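Local coordinates for glycoside hydrolase family 16 protein (Akkermansia muciniphila, PDB 6T2N) that probably acts as an endo-beta-galactosidase of the GH16 family, cutting within mucin O-glycan chains as an early step of mucin breakdown, at residues W172-N177 with T196-P201. Numbering follows the deposited sequence.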
loop_
_atom_site.group_PDB
_atom_site.type_symbol
_atom_site.label_atom_id
_atom_site.label_comp_id
_atom_site.label_asym_id
_atom_site.label_seq_id
_atom_site.Cartn_x
_atom_site.Cartn_y
_atom_site.Cartn_z
ATOM N N TRP A 172 12.141 -0.838 14.064
ATOM C CA TRP A 172 11.895 0.620 13.911
ATOM C C TRP A 172 10.402 0.863 13.838
ATOM O O TRP A 172 9.725 -0.055 13.393
ATOM C CB TRP A 172 12.606 1.198 12.683
ATOM C CG TRP A 172 14.076 1.194 12.906
ATOM C CD1 TRP A 172 14.728 1.721 13.978
ATOM C CD2 TRP A 172 15.059 0.540 12.093
ATOM N NE1 TRP A 172 16.057 1.430 13.886
ATOM C CE2 TRP A 172 16.295 0.726 12.733
ATOM C CE3 TRP A 172 15.013 -0.163 10.885
ATOM C CZ2 TRP A 172 17.485 0.261 12.184
ATOM C CZ3 TRP A 172 16.173 -0.653 10.352
ATOM C CH2 TRP A 172 17.392 -0.445 11.006
ATOM N N GLY A 173 9.966 2.057 14.248
ATOM C CA GLY A 173 8.604 2.586 14.073
ATOM C C GLY A 173 8.635 3.666 13.018
ATOM O O GLY A 173 9.775 4.077 12.662
ATOM N N TRP A 174 7.463 4.112 12.532
ATOM C CA TRP A 174 7.383 4.962 11.319
ATOM C C TRP A 174 8.060 6.305 11.557
ATOM O O TRP A 174 7.883 6.891 12.608
ATOM C CB TRP A 174 5.943 5.152 10.948
ATOM C CG TRP A 174 5.746 5.692 9.569
ATOM C CD1 TRP A 174 5.528 4.991 8.406
ATOM C CD2 TRP A 174 5.718 7.082 9.211
ATOM N NE1 TRP A 174 5.386 5.865 7.349
ATOM C CE2 TRP A 174 5.499 7.146 7.821
ATOM C CE3 TRP A 174 5.860 8.261 9.939
ATOM C CZ2 TRP A 174 5.431 8.353 7.149
ATOM C CZ3 TRP A 174 5.750 9.465 9.284
ATOM C CH2 TRP A 174 5.530 9.501 7.902
ATOM N N PRO A 175 8.822 6.903 10.614
ATOM C CA PRO A 175 9.058 6.384 9.259
ATOM C C PRO A 175 10.345 5.567 9.063
ATOM O O PRO A 175 10.700 5.242 7.914
ATOM C CB PRO A 175 9.264 7.657 8.421
ATOM C CG PRO A 175 9.495 8.781 9.423
ATOM C CD PRO A 175 9.433 8.213 10.826
ATOM N N VAL A 176 11.019 5.274 10.179
ATOM C CA VAL A 176 12.376 4.703 10.172
ATOM C C VAL A 176 12.234 3.263 9.708
ATOM O O VAL A 176 13.177 2.770 9.136
ATOM C CB VAL A 176 13.029 4.866 11.553
ATOM C CG1 VAL A 176 14.429 4.285 11.618
ATOM C CG2 VAL A 176 13.072 6.319 11.993
ATOM N N ASN A 177 11.087 2.634 9.901
ATOM C CA ASN A 177 10.891 1.214 9.517
ATOM C C ASN A 177 11.125 1.090 7.969
ATOM O O ASN A 177 11.369 -0.009 7.467
ATOM C CB ASN A 177 9.548 0.660 10.072
ATOM C CG ASN A 177 8.287 1.297 9.535
ATOM O OD1 ASN A 177 8.108 2.516 9.609
ATOM N ND2 ASN A 177 7.385 0.470 9.049
ATOM N N THR A 196 6.802 6.351 -4.212
ATOM C CA THR A 196 7.364 7.168 -3.105
ATOM C C THR A 196 7.926 6.207 -2.057
ATOM O O THR A 196 7.301 5.186 -1.805
ATOM C CB THR A 196 6.354 8.235 -2.630
ATOM O OG1 THR A 196 6.063 9.203 -3.648
ATOM C CG2 THR A 196 6.854 9.086 -1.489
ATOM N N PHE A 197 9.157 6.486 -1.599
ATOM C CA PHE A 197 9.856 5.757 -0.511
ATOM C C PHE A 197 10.013 6.698 0.683
ATOM O O PHE A 197 10.176 7.920 0.474
ATOM C CB PHE A 197 11.196 5.268 -1.027
ATOM C CG PHE A 197 11.006 4.313 -2.206
ATOM C CD1 PHE A 197 10.876 2.997 -2.013
ATOM C CD2 PHE A 197 11.190 4.812 -3.515
ATOM C CE1 PHE A 197 10.950 2.168 -3.105
ATOM C CE2 PHE A 197 11.272 3.975 -4.607
ATOM C CZ PHE A 197 11.160 2.652 -4.396
ATOM N N HIS A 198 9.837 6.168 1.884
ATOM C CA HIS A 198 9.789 6.980 3.122
ATOM C C HIS A 198 10.703 6.226 4.036
ATOM O O HIS A 198 10.646 4.966 4.002
ATOM C CB HIS A 198 8.403 7.073 3.807
ATOM C CG HIS A 198 7.302 7.714 3.030
ATOM N ND1 HIS A 198 7.061 9.069 3.087
ATOM C CD2 HIS A 198 6.400 7.197 2.175
ATOM C CE1 HIS A 198 6.059 9.367 2.307
ATOM N NE2 HIS A 198 5.641 8.234 1.726
ATOM N N LEU A 199 11.488 6.982 4.788
ATOM C CA LEU A 199 12.683 6.518 5.550
ATOM C C LEU A 199 13.337 7.719 6.202
ATOM O O LEU A 199 13.104 8.879 5.750
ATOM C CB LEU A 199 13.702 5.798 4.665
ATOM C CG LEU A 199 14.604 6.613 3.746
ATOM C CD1 LEU A 199 15.740 5.692 3.389
ATOM C CD2 LEU A 199 13.949 7.088 2.455
ATOM N N SER A 200 14.071 7.476 7.262
ATOM C CA SER A 200 14.694 8.599 7.973
ATOM C C SER A 200 16.049 8.852 7.329
ATOM O O SER A 200 16.573 8.006 6.609
ATOM C CB SER A 200 14.761 8.358 9.424
ATOM O OG SER A 200 15.975 7.721 9.737
ATOM N N PRO A 201 16.581 10.076 7.473
ATOM C CA PRO A 201 17.772 10.452 6.732
ATOM C C PRO A 201 18.950 9.589 7.210
ATOM O O PRO A 201 19.655 9.105 6.397
ATOM C CB PRO A 201 17.894 11.961 6.959
ATOM C CG PRO A 201 17.021 12.286 8.166
ATOM C CD PRO A 201 16.035 11.156 8.310
#
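Val176 CG2 meets Ser200 CB at 3.7 Å, and this apolar touch marks the close-packed end of the contact. The valine presents that methyl because CG1 stands anti to the backbone N (chi1 179°), leaving CG2 beside the N and facing the serine; CG1 lies over one face of the Trp172 ring, offset toward the rim. Backbone approach supports the same reading: the CA atoms of Val176 and Leu199 are 5.0 Å apart, and Pro175 O receives a CA-H...O contact from Leu199 CA at 3.3 Å, with 146° at the hydrogen. No conventional hydrogen bond crosses between the segments; Tyr255 ties them together, its OH bonded to Val176 O and weakly to Ser200 N. The contact joins the loop leading into strand 179-181 to the end of strand 192-198 and the residues just after it; these two strands pair antiparallel in the GH16 beta-sandwich. Glu179 and Asp181 fit the start of the Glu-X-Asp-X-X-Glu signature that holds the catalytic carboxylates in GH16 relatives. The other end is looser and more exposed: Trp174 CZ2 comes no nearer than 4.4 Å to His198 ND1, the two rings meeting obliquely. Trp174 NE1 bonds instead to Glu179 OE1, and across the cis peptide Pro175 CB sits 3.6 Å above the Trp174 ring plane, over its centre. His198 is held at both nitrogens, ND1 by Asp208 and NE2 by Asp181.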